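Local structure of chlamydomonas reinhardtii THB1 (Chlamydomonas reinhardtii, 6CII) at residues A[11-16]-A[111-116]; A[54-59]-A[65-70]; A[77-80]-A[84-87]. The protein binds one heme per chain and, as is usual for a group I truncated hemoglobin, probably binds oxygen there, with cyanide occupying the ligand site in this structure. All blocks are in the same frame, centred on the assembly; numbering follows the deposited sequence.

Contact 1: residues A[11-16]-A[111-116]; sequences YSRMGG and KAEAMA
The helix end that carries Arg13 and Met14 stands well back from the helix that carries Glu113 and Ala114: the closest pair of CA atoms, those of Met14 and Lys111, is 8.5 Å apart, and side chains alone bridge the gap. The short helix ends here in a Schellman motif. Gly16 N bonds back to Tyr11 O, Gly15 N bonds to Ser12 O, and Gly15 takes a positive phi of 113° at which a CB would be pressed against the preceding carbonyl oxygen, so glycine suits the position. Gly16, also at positive phi, lays its CA over the centre of the Tyr11 ring. A Gly-Gly pair at this turn is a familiar mark of truncated hemoglobins.

The polar link is a salt bridge between two long charged chains that can span the distance. Arg13 NH2 gives an almost straight hydrogen bond of 3.1 Å to Glu113 OE1, on the syn side, though clearly tilted out of the carboxylate plane. The oxygen lies in the guanidinium plane, but the two flat groups are turned 29° apart and Glu113 OE2 stays 3.7 Å from Arg13 NH2, making this a one-pronged bridge. Arg13 bends at chi3 (-74°) to bring its end group across the extended Glu113 chain. Its NE is used elsewhere, bonded to Asp8 O, which helps fix the guanidinium. Next to it along the chain, Met14, in the conformer described of two, brings CE only loosely against Ala114 CB, at 4.4 Å; the buried alanine offers a small apolar methyl that Met14 reaches from the turn.

Around this join, Leu10 lies against Glu113 and Ala114, Phe61 covers Met14 and Ala114, and Leu101 of helix 87-103 meets Ala114, while Tyr11 reaches Val20 of helix 16-33.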
loop_
_atom_site.group_PDB
_atom_site.type_symbol
_atom_site.label_atom_id
_atom_site.label_comp_id
_atom_site.label_asym_id
_atom_site.label_seq_id
_atom_site.Cartn_x
_atom_site.Cartn_y
_atom_site.Cartn_z
ATOM N N TYR A 11 13.335 -0.694 0.457
ATOM C CA TYR A 11 12.913 -0.621 1.850
ATOM C C TYR A 11 13.985 -0.022 2.744
ATOM O O TYR A 11 13.728 0.937 3.471
ATOM C CB TYR A 11 12.577 -2.028 2.309
ATOM C CG TYR A 11 12.179 -2.175 3.756
ATOM C CD1 TYR A 11 13.091 -2.684 4.695
ATOM C CD2 TYR A 11 10.893 -1.877 4.173
ATOM C CE1 TYR A 11 12.707 -2.872 6.018
ATOM C CE2 TYR A 11 10.496 -2.066 5.499
ATOM C CZ TYR A 11 11.418 -2.555 6.408
ATOM O OH TYR A 11 11.054 -2.792 7.716
ATOM N N SER A 12 15.200 -0.588 2.718
ATOM C CA SER A 12 16.247 -0.061 3.582
ATOM C C SER A 12 16.611 1.366 3.209
ATOM O O SER A 12 16.805 2.213 4.096
ATOM C CB SER A 12 17.471 -0.969 3.536
ATOM O OG SER A 12 17.087 -2.222 4.046
ATOM N N ARG A 13 16.690 1.657 1.907
ATOM C CA ARG A 13 17.123 2.977 1.454
ATOM C C ARG A 13 16.114 4.057 1.807
ATOM O O ARG A 13 16.488 5.216 2.026
ATOM C CB ARG A 13 17.380 2.931 -0.042
ATOM C CG ARG A 13 18.650 2.111 -0.403
ATOM C CD ARG A 13 18.930 2.024 -1.913
ATOM N NE ARG A 13 18.024 1.123 -2.622
ATOM C CZ ARG A 13 17.147 1.530 -3.541
ATOM N NH1 ARG A 13 17.090 2.810 -3.868
ATOM N NH2 ARG A 13 16.351 0.668 -4.154
ATOM N N MET A 14 14.836 3.700 1.872
ATOM C CA MET A 14 13.855 4.716 2.215
ATOM C C MET A 14 13.733 4.924 3.720
ATOM O O MET A 14 12.964 5.793 4.144
ATOM C CB MET A 14 12.492 4.368 1.586
ATOM C CG MET A 14 11.807 3.123 2.123
ATOM S SD MET A 14 10.429 2.557 1.063
ATOM C CE MET A 14 9.758 4.138 0.513
ATOM N N GLY A 15 14.497 4.191 4.524
ATOM C CA GLY A 15 14.442 4.352 5.963
ATOM C C GLY A 15 13.877 3.163 6.699
ATOM O O GLY A 15 13.721 3.229 7.926
ATOM N N GLY A 16 13.550 2.087 5.995
ATOM C CA GLY A 16 13.211 0.851 6.675
ATOM C C GLY A 16 11.898 0.921 7.429
ATOM O O GLY A 16 10.936 1.575 7.013
ATOM N N LYS A 111 10.775 7.452 -4.252
ATOM C CA LYS A 111 9.323 7.512 -4.402
ATOM C C LYS A 111 8.873 6.923 -5.745
ATOM O O LYS A 111 7.899 6.177 -5.802
ATOM C CB LYS A 111 8.836 8.956 -4.242
ATOM C CG LYS A 111 7.302 9.060 -4.251
ATOM C CD LYS A 111 6.835 10.504 -3.878
ATOM C CE LYS A 111 7.316 11.537 -4.879
ATOM N NZ LYS A 111 6.479 11.468 -6.088
ATOM N N ALA A 112 9.596 7.230 -6.841
ATOM C CA ALA A 112 9.214 6.698 -8.142
ATOM C C ALA A 112 9.319 5.188 -8.157
ATOM O O ALA A 112 8.448 4.501 -8.705
ATOM C CB ALA A 112 10.100 7.290 -9.243
ATOM N N GLU A 113 10.389 4.651 -7.567
ATOM C CA GLU A 113 10.543 3.203 -7.516
ATOM C C GLU A 113 9.392 2.573 -6.741
ATOM O O GLU A 113 8.782 1.593 -7.186
ATOM C CB GLU A 113 11.878 2.834 -6.873
ATOM C CG GLU A 113 12.099 1.327 -6.962
ATOM C CD GLU A 113 13.492 0.882 -6.545
ATOM O OE1 GLU A 113 14.343 1.747 -6.264
ATOM O OE2 GLU A 113 13.713 -0.348 -6.512
ATOM N N ALA A 114 9.111 3.116 -5.554
ATOM C CA ALA A 114 8.040 2.573 -4.726
ATOM C C ALA A 114 6.722 2.617 -5.471
ATOM O O ALA A 114 5.952 1.644 -5.467
ATOM C CB ALA A 114 7.956 3.361 -3.409
ATOM N N MET A 115 6.455 3.723 -6.154
ATOM C CA MET A 115 5.151 3.839 -6.784
ATOM C C MET A 115 5.060 2.959 -8.019
ATOM O O MET A 115 3.969 2.497 -8.364
ATOM C CB MET A 115 4.857 5.303 -7.113
ATOM C CG MET A 115 4.651 6.179 -5.887
ATOM S SD MET A 115 3.506 5.558 -4.622
ATOM C CE MET A 115 2.053 5.235 -5.648
ATOM N N ALA A 116 6.186 2.687 -8.685
ATOM C CA ALA A 116 6.137 1.727 -9.787
ATOM C C ALA A 116 5.869 0.320 -9.282
ATOM O O ALA A 116 5.179 -0.466 -9.944
ATOM C CB ALA A 116 7.442 1.773 -10.567
#

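Contact 2: residues A[54-59]-A[65-70]; sequences VAFMTY and GAYEGR. With HEM (protoporphyrin IX containing Fe), chain B.
Ala55 is the first residue of helix 46-60 to meet the loop, its CB lying 4.5 Å from Tyr67 CE2; a small side chain here lets the tyrosine ring settle close to the helix backbone, and the same CE2 comes to 3.6 Å from Phe56 CA.

Phe56 comes next, in a T-shaped contact. Its CG is anti to the backbone N (chi1 178°), which sends the ring along the helix flank with its edge toward the face of Tyr67: the planes stand at 80°, and CD1 is 3.8 Å from Tyr67 CZ. Phe56 CE2 also touches the heme methyl CMB at 3.5 Å, a fitting place for an apolar ring. On its other face Tyr67 carries the backbone Gly69 N over the ring centre, and a side chain at Gly69 would run into Tyr67 OH, so the loop is moulded round this ring.

Two residues on, Thr58 N and OG1 reach Val54 O from opposite faces of its plane.

Tyr59 closes the cluster differently. Tyr67 CB sits over the centre of its ring in a CH-pi contact, 3.5 Å from the centroid, and Tyr67 N lies over the same face, while the two rings are nearly parallel but slid apart. With an alanine here, Tyr67 CB would lose the aromatic face it rests on, and the loop would probably be held less firmly against the helix.

Phe56, Tyr59 and Tyr67 thus form an aromatic cluster that pins the loop beside the heme, whose pocket includes Phe56, Tyr67 and Arg70; Tyr67 OH is 3.8 Å from HEM CMA. Helix 46-60 also sets Val54 and Thr58 against helix 16-33, at Val24 and Val20 respectively; Phe56 meets Leu72 and Arg70 lies against Ser75, both on helix 72-82.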
loop_
_atom_site.group_PDB
_atom_site.type_symbol
_atom_site.label_atom_id
_atom_site.label_comp_id
_atom_site.label_asym_id
_atom_site.label_seq_id
_atom_site.Cartn_x
_atom_site.Cartn_y
_atom_site.Cartn_z
ATOM N N VAL A 54 1.665 -2.841 6.254
ATOM C CA VAL A 54 3.095 -2.749 6.507
ATOM C C VAL A 54 3.788 -4.019 6.027
ATOM O O VAL A 54 4.823 -3.953 5.355
ATOM C CB VAL A 54 3.385 -2.475 7.993
ATOM C CG1 VAL A 54 4.894 -2.591 8.249
ATOM C CG2 VAL A 54 2.896 -1.080 8.366
ATOM N N ALA A 55 3.209 -5.193 6.336
ATOM C CA ALA A 55 3.862 -6.448 5.959
ATOM C C ALA A 55 3.963 -6.580 4.449
ATOM O O ALA A 55 5.009 -6.994 3.912
ATOM C CB ALA A 55 3.105 -7.643 6.567
ATOM N N PHE A 56 2.903 -6.186 3.740
ATOM C CA PHE A 56 2.917 -6.290 2.288
ATOM C C PHE A 56 3.923 -5.333 1.685
ATOM O O PHE A 56 4.729 -5.716 0.829
ATOM C CB PHE A 56 1.541 -6.014 1.692
ATOM C CG PHE A 56 1.555 -6.079 0.195
ATOM C CD1 PHE A 56 1.630 -7.300 -0.447
ATOM C CD2 PHE A 56 1.564 -4.920 -0.572
ATOM C CE1 PHE A 56 1.692 -7.370 -1.849
ATOM C CE2 PHE A 56 1.632 -4.991 -1.964
ATOM C CZ PHE A 56 1.692 -6.212 -2.585
ATOM N N MET A 57 3.880 -4.066 2.102
ATOM C CA MET A 57 4.790 -3.076 1.543
ATOM C C MET A 57 6.236 -3.430 1.851
ATOM O O MET A 57 7.124 -3.267 1.004
ATOM C CB MET A 57 4.457 -1.691 2.096
ATOM C CG MET A 57 3.091 -1.206 1.701
ATOM S SD MET A 57 3.092 -0.743 -0.027
ATOM C CE MET A 57 1.403 -0.184 -0.252
ATOM N N THR A 58 6.485 -3.913 3.066
ATOM C CA THR A 58 7.836 -4.333 3.434
ATOM C C THR A 58 8.349 -5.401 2.472
ATOM O O THR A 58 9.491 -5.331 1.993
ATOM C CB THR A 58 7.803 -4.857 4.866
ATOM O OG1 THR A 58 7.444 -3.797 5.766
ATOM C CG2 THR A 58 9.161 -5.402 5.259
ATOM N N TYR A 59 7.498 -6.380 2.168
ATOM C CA TYR A 59 7.849 -7.443 1.225
ATOM C C TYR A 59 8.134 -6.893 -0.173
ATOM O O TYR A 59 9.191 -7.180 -0.752
ATOM C CB TYR A 59 6.729 -8.485 1.182
ATOM C CG TYR A 59 6.890 -9.472 0.052
ATOM C CD1 TYR A 59 7.945 -10.366 0.048
ATOM C CD2 TYR A 59 6.023 -9.462 -1.027
ATOM C CE1 TYR A 59 8.114 -11.267 -0.980
ATOM C CE2 TYR A 59 6.185 -10.371 -2.077
ATOM C CZ TYR A 59 7.232 -11.262 -2.039
ATOM O OH TYR A 59 7.411 -12.156 -3.072
ATOM N N GLY A 65 11.779 -11.583 3.326
ATOM C CA GLY A 65 12.115 -12.666 2.430
ATOM C C GLY A 65 10.969 -13.166 1.580
ATOM O O GLY A 65 11.110 -13.294 0.361
ATOM N N ALA A 66 9.831 -13.449 2.204
ATOM C CA ALA A 66 8.737 -14.083 1.484
ATOM C C ALA A 66 7.421 -13.728 2.154
ATOM O O ALA A 66 7.248 -13.947 3.356
ATOM C CB ALA A 66 8.922 -15.601 1.435
ATOM N N TYR A 67 6.498 -13.199 1.360
ATOM C CA TYR A 67 5.250 -12.686 1.896
ATOM C C TYR A 67 4.434 -13.812 2.523
ATOM O O TYR A 67 4.284 -14.888 1.936
ATOM C CB TYR A 67 4.469 -12.002 0.781
ATOM C CG TYR A 67 3.244 -11.306 1.261
ATOM C CD1 TYR A 67 2.019 -11.519 0.650
ATOM C CD2 TYR A 67 3.303 -10.453 2.341
ATOM C CE1 TYR A 67 0.894 -10.888 1.097
ATOM C CE2 TYR A 67 2.194 -9.816 2.788
ATOM C CZ TYR A 67 0.990 -10.037 2.164
ATOM O OH TYR A 67 -0.124 -9.398 2.627
ATOM N N GLU A 68 3.926 -13.569 3.731
ATOM C CA GLU A 68 3.134 -14.561 4.446
ATOM C C GLU A 68 1.664 -14.187 4.554
ATOM O O GLU A 68 0.893 -14.908 5.201
ATOM C CB GLU A 68 3.730 -14.797 5.839
ATOM C CG GLU A 68 4.836 -15.842 5.822
ATOM C CD GLU A 68 5.880 -15.627 6.896
ATOM O OE1 GLU A 68 5.536 -15.093 7.972
ATOM O OE2 GLU A 68 7.052 -15.988 6.650
ATOM N N GLY A 69 1.250 -13.089 3.941
ATOM C CA GLY A 69 -0.145 -12.725 3.928
ATOM C C GLY A 69 -0.909 -13.444 2.826
ATOM O O GLY A 69 -0.386 -14.267 2.079
ATOM N N ARG A 70 -2.181 -13.098 2.725
ATOM C CA ARG A 70 -3.054 -13.678 1.719
ATOM C C ARG A 70 -2.770 -13.065 0.350
ATOM O O ARG A 70 -2.451 -11.876 0.243
ATOM C CB ARG A 70 -4.499 -13.442 2.144
ATOM C CG ARG A 70 -5.561 -13.928 1.209
ATOM C CD ARG A 70 -6.886 -13.727 1.900
ATOM N NE ARG A 70 -8.004 -14.160 1.085
ATOM C CZ ARG A 70 -9.241 -13.734 1.273
ATOM N NH1 ARG A 70 -9.505 -12.865 2.248
ATOM N NH2 ARG A 70 -10.212 -14.176 0.501
HETATM C CHA HEM B . -7.024 -5.606 2.108
HETATM C CHB HEM B . -3.024 -4.202 -0.336
HETATM C CHC HEM B . -5.852 -1.374 -3.224
HETATM C CHD HEM B . -9.618 -2.084 -0.099
HETATM C C1A HEM B . -5.734 -5.468 1.652
HETATM C C2A HEM B . -4.597 -6.159 2.210
HETATM C C3A HEM B . -3.510 -5.766 1.549
HETATM C C4A HEM B . -3.882 -4.806 0.553
HETATM C CMA HEM B . -2.043 -6.202 1.757
HETATM C CAA HEM B . -4.714 -7.182 3.365
HETATM C CBA HEM B . -5.045 -8.543 2.736
HETATM C CGA HEM B . -4.967 -9.619 3.780
HETATM O O1A HEM B . -3.853 -10.165 3.967
HETATM O O2A HEM B . -6.004 -9.906 4.429
HETATM C C1B HEM B . -3.474 -3.307 -1.294
HETATM C C2B HEM B . -2.610 -2.600 -2.195
HETATM C C3B HEM B . -3.349 -1.821 -2.986
HETATM C C4B HEM B . -4.748 -1.991 -2.627
HETATM C CMB HEM B . -1.075 -2.753 -2.218
HETATM C CAB HEM B . -2.739 -0.926 -4.081
HETATM C CBB HEM B . -3.342 0.170 -4.526
HETATM C C1C HEM B . -7.090 -1.342 -2.604
HETATM C C2C HEM B . -8.253 -0.607 -3.067
HETATM C C3C HEM B . -9.271 -0.822 -2.210
HETATM C C4C HEM B . -8.802 -1.673 -1.142
HETATM C CMC HEM B . -8.247 0.222 -4.374
HETATM C CAC HEM B . -10.722 -0.266 -2.228
HETATM C CBC HEM B . -10.891 1.024 -2.475
HETATM C C1D HEM B . -9.167 -3.071 0.773
HETATM C C2D HEM B . -9.956 -3.547 1.870
HETATM C C3D HEM B . -9.268 -4.526 2.498
HETATM C C4D HEM B . -8.021 -4.707 1.807
HETATM C CMD HEM B . -11.348 -2.988 2.245
HETATM C CAD HEM B . -9.744 -5.307 3.736
HETATM C CBD HEM B . -10.763 -6.363 3.306
HETATM C CGD HEM B . -11.256 -7.112 4.527
HETATM O O1D HEM B . -12.496 -7.237 4.691
HETATM O O2D HEM B . -10.408 -7.588 5.325
HETATM N NA HEM B . -5.245 -4.660 0.638
HETATM N NB HEM B . -4.785 -2.901 -1.576
HETATM N NC HEM B . -7.475 -2.017 -1.436
HETATM N ND HEM B . -7.975 -3.799 0.761
HETATM FE FE HEM B . -6.365 -3.370 -0.381
#

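Contact 3: residues A[77-80]-A[84-87]; sequences RRLI and GMNH. With HEM (protoporphyrin IX containing Fe), chain B.
Ile80 O, facing Gly84 and Met85 across the end of the helix, accepts hydrogen bonds from two waters. One, at 2.8 Å from Ile80 O, also donates to Met85 O at 2.7 Å; the other accepts from Gly84 N. The waters thus link the carbonyl of Ile80 to the loop backbone on two paths. One residue back, Leu79 O takes a direct bond from Met85 N, 3.1 Å long and close to straight at 167°, although the donor stands well above the carbonyl plane. Gly84 N is near the same oxygen but badly angled for bonding. Gly84 has a positive phi of 72°, favourable to glycine, as the chain doubles back.

This turn joins the short proximal helix 72-82, which carries the iron ligand His76, to helix 87-103 in the 2-on-2 globin fold. Asn86 occupies the N-cap of the latter, its OD1 accepting from His89 N.

Met85 fills the angle between the helix and the heme. Because chi1 (174°) turns CG away from the backbone N and the chain is stretched beyond it, the side chain runs along the heme, SD lying 3.7 Å from HEM C3C and CE at the same distance from HEM C2C. SD also packs on Leu79 CB at 3.8 Å. The long, pliable thioether can touch porphyrin and helix together. Leu79 in turn sends its branch CD1 to HEM C1D, 3.6 Å away, so the two apolar chains meet different pyrroles. Beside the propionate on the last of these, the Arg78 guanidinium suits the anionic group, though it was modelled in two conformers and its exact approach is doubtful. Ile80 and Met85 also rest on Phe126 of helix 108-126, and Ile125 adds a further contact to Met85.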
loop_
_atom_site.group_PDB
_atom_site.type_symbol
_atom_site.label_atom_id
_atom_site.label_comp_id
_atom_site.label_asym_id
_atom_site.label_seq_id
_atom_site.Cartn_x
_atom_site.Cartn_y
_atom_site.Cartn_z
ATOM N N ARG A 77 -10.870 -9.889 -4.308
ATOM C CA ARG A 77 -11.866 -10.400 -5.252
ATOM C C ARG A 77 -13.284 -10.083 -4.796
ATOM O O ARG A 77 -14.113 -9.639 -5.597
ATOM C CB ARG A 77 -11.679 -11.904 -5.450
ATOM C CG ARG A 77 -12.595 -12.473 -6.575
ATOM C CD ARG A 77 -12.287 -13.940 -6.889
ATOM N NE ARG A 77 -12.402 -14.767 -5.691
ATOM C CZ ARG A 77 -11.396 -15.435 -5.130
ATOM N NH1 ARG A 77 -10.180 -15.409 -5.674
ATOM N NH2 ARG A 77 -11.613 -16.135 -4.022
ATOM N N ARG A 78 -13.586 -10.275 -3.510
ATOM C CA ARG A 78 -14.952 -10.011 -3.070
ATOM C C ARG A 78 -15.280 -8.532 -3.180
ATOM O O ARG A 78 -16.434 -8.170 -3.436
ATOM C CB ARG A 78 -15.152 -10.504 -1.638
ATOM C CG ARG A 78 -14.146 -9.960 -0.639
ATOM C CD ARG A 78 -14.157 -10.797 0.619
ATOM N NE ARG A 78 -13.466 -10.116 1.703
ATOM C CZ ARG A 78 -12.167 -10.223 1.951
ATOM N NH1 ARG A 78 -11.409 -10.994 1.192
ATOM N NH2 ARG A 78 -11.628 -9.563 2.966
ATOM N N LEU A 79 -14.285 -7.670 -2.996
ATOM C CA LEU A 79 -14.535 -6.240 -3.066
ATOM C C LEU A 79 -14.880 -5.826 -4.483
ATOM O O LEU A 79 -15.751 -4.968 -4.699
ATOM C CB LEU A 79 -13.289 -5.492 -2.606
ATOM C CG LEU A 79 -12.930 -5.644 -1.136
ATOM C CD1 LEU A 79 -11.467 -5.221 -0.902
ATOM C CD2 LEU A 79 -13.850 -4.751 -0.355
ATOM N N ILE A 80 -14.186 -6.415 -5.455
ATOM C CA ILE A 80 -14.414 -6.097 -6.863
ATOM C C ILE A 80 -15.735 -6.696 -7.334
ATOM O O ILE A 80 -16.505 -6.041 -8.046
ATOM C CB ILE A 80 -13.225 -6.614 -7.688
ATOM C CG1 ILE A 80 -11.944 -5.884 -7.296
ATOM C CG2 ILE A 80 -13.467 -6.414 -9.162
ATOM C CD1 ILE A 80 -10.711 -6.674 -7.602
ATOM N N GLY A 84 -18.162 -3.132 -5.857
ATOM C CA GLY A 84 -17.869 -2.065 -6.793
ATOM C C GLY A 84 -16.474 -1.495 -6.726
ATOM O O GLY A 84 -16.243 -0.385 -7.230
ATOM N N MET A 85 -15.517 -2.227 -6.144
ATOM C CA MET A 85 -14.129 -1.753 -6.163
ATOM C C MET A 85 -13.617 -1.739 -7.600
ATOM O O MET A 85 -13.800 -2.715 -8.342
ATOM C CB MET A 85 -13.227 -2.643 -5.285
ATOM C CG MET A 85 -11.715 -2.274 -5.396
ATOM S SD MET A 85 -10.701 -3.412 -4.402
ATOM C CE MET A 85 -9.198 -3.339 -5.323
ATOM N N ASN A 86 -12.953 -0.651 -8.002
ATOM C CA ASN A 86 -12.600 -0.535 -9.407
ATOM C C ASN A 86 -11.246 0.132 -9.586
ATOM O O ASN A 86 -10.574 0.528 -8.630
ATOM C CB ASN A 86 -13.714 0.185 -10.190
ATOM C CG ASN A 86 -13.951 1.596 -9.729
ATOM O OD1 ASN A 86 -13.014 2.330 -9.421
ATOM N ND2 ASN A 86 -15.227 2.012 -9.710
ATOM N N HIS A 87 -10.846 0.238 -10.856
ATOM C CA HIS A 87 -9.532 0.776 -11.176
ATOM C C HIS A 87 -9.390 2.228 -10.757
ATOM O O HIS A 87 -8.280 2.677 -10.439
ATOM C CB HIS A 87 -9.275 0.608 -12.670
ATOM C CG HIS A 87 -8.706 -0.725 -13.029
ATOM N ND1 HIS A 87 -9.394 -1.909 -12.852
ATOM C CD2 HIS A 87 -7.499 -1.063 -13.541
ATOM C CE1 HIS A 87 -8.641 -2.917 -13.260
ATOM N NE2 HIS A 87 -7.484 -2.432 -13.677
HETATM C CHA HEM B . -7.024 -5.606 2.108
HETATM C CHB HEM B . -3.024 -4.202 -0.336
HETATM C CHC HEM B . -5.852 -1.374 -3.224
HETATM C CHD HEM B . -9.618 -2.084 -0.099
HETATM C C1A HEM B . -5.734 -5.468 1.652
HETATM C C2A HEM B . -4.597 -6.159 2.210
HETATM C C3A HEM B . -3.510 -5.766 1.549
HETATM C C4A HEM B . -3.882 -4.806 0.553
HETATM C CMA HEM B . -2.043 -6.202 1.757
HETATM C CAA HEM B . -4.714 -7.182 3.365
HETATM C CBA HEM B . -5.045 -8.543 2.736
HETATM C CGA HEM B . -4.967 -9.619 3.780
HETATM O O1A HEM B . -3.853 -10.165 3.967
HETATM O O2A HEM B . -6.004 -9.906 4.429
HETATM C C1B HEM B . -3.474 -3.307 -1.294
HETATM C C2B HEM B . -2.610 -2.600 -2.195
HETATM C C3B HEM B . -3.349 -1.821 -2.986
HETATM C C4B HEM B . -4.748 -1.991 -2.627
HETATM C CMB HEM B . -1.075 -2.753 -2.218
HETATM C CAB HEM B . -2.739 -0.926 -4.081
HETATM C CBB HEM B . -3.342 0.170 -4.526
HETATM C C1C HEM B . -7.090 -1.342 -2.604
HETATM C C2C HEM B . -8.253 -0.607 -3.067
HETATM C C3C HEM B . -9.271 -0.822 -2.210
HETATM C C4C HEM B . -8.802 -1.673 -1.142
HETATM C CMC HEM B . -8.247 0.222 -4.374
HETATM C CAC HEM B . -10.722 -0.266 -2.228
HETATM C CBC HEM B . -10.891 1.024 -2.475
HETATM C C1D HEM B . -9.167 -3.071 0.773
HETATM C C2D HEM B . -9.956 -3.547 1.870
HETATM C C3D HEM B . -9.268 -4.526 2.498
HETATM C C4D HEM B . -8.021 -4.707 1.807
HETATM C CMD HEM B . -11.348 -2.988 2.245
HETATM C CAD HEM B . -9.744 -5.307 3.736
HETATM C CBD HEM B . -10.763 -6.363 3.306
HETATM C CGD HEM B . -11.256 -7.112 4.527
HETATM O O1D HEM B . -12.496 -7.237 4.691
HETATM O O2D HEM B . -10.408 -7.588 5.325
HETATM N NA HEM B . -5.245 -4.660 0.638
HETATM N NB HEM B . -4.785 -2.901 -1.576
HETATM N NC HEM B . -7.475 -2.017 -1.436
HETATM N ND HEM B . -7.975 -3.799 0.761
HETATM FE FE HEM B . -6.365 -3.370 -0.381
HETATM O O HOH W 1 -19.385 -4.940 -7.594
HETATM O O HOH W 2 -16.092 -3.594 -9.356
#

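Contact 1 closes the longest loop, and the other two lie in series inside it. It touches contact 2 where Tyr11 CE2 packs 3.5 Å from Thr58 OG1; the centres of contacts 1 and 2 are 15 Å apart. Contact 3 is 27 Å from contact 1 between centres, across the chain's middle. Contact 1 stands off the heme, with the Ala114 side chain about 11 Å from it. Contacts 2 and 3 touch the heme, their centres 21 Å apart: the Phe56 and Leu79 side chains lie about 8 Å and 7 Å from the cyanide. The Arg70 and Arg78 guanidinium groups are modelled close together on the propionate side, an approach left doubtful by the two conformers of Arg78.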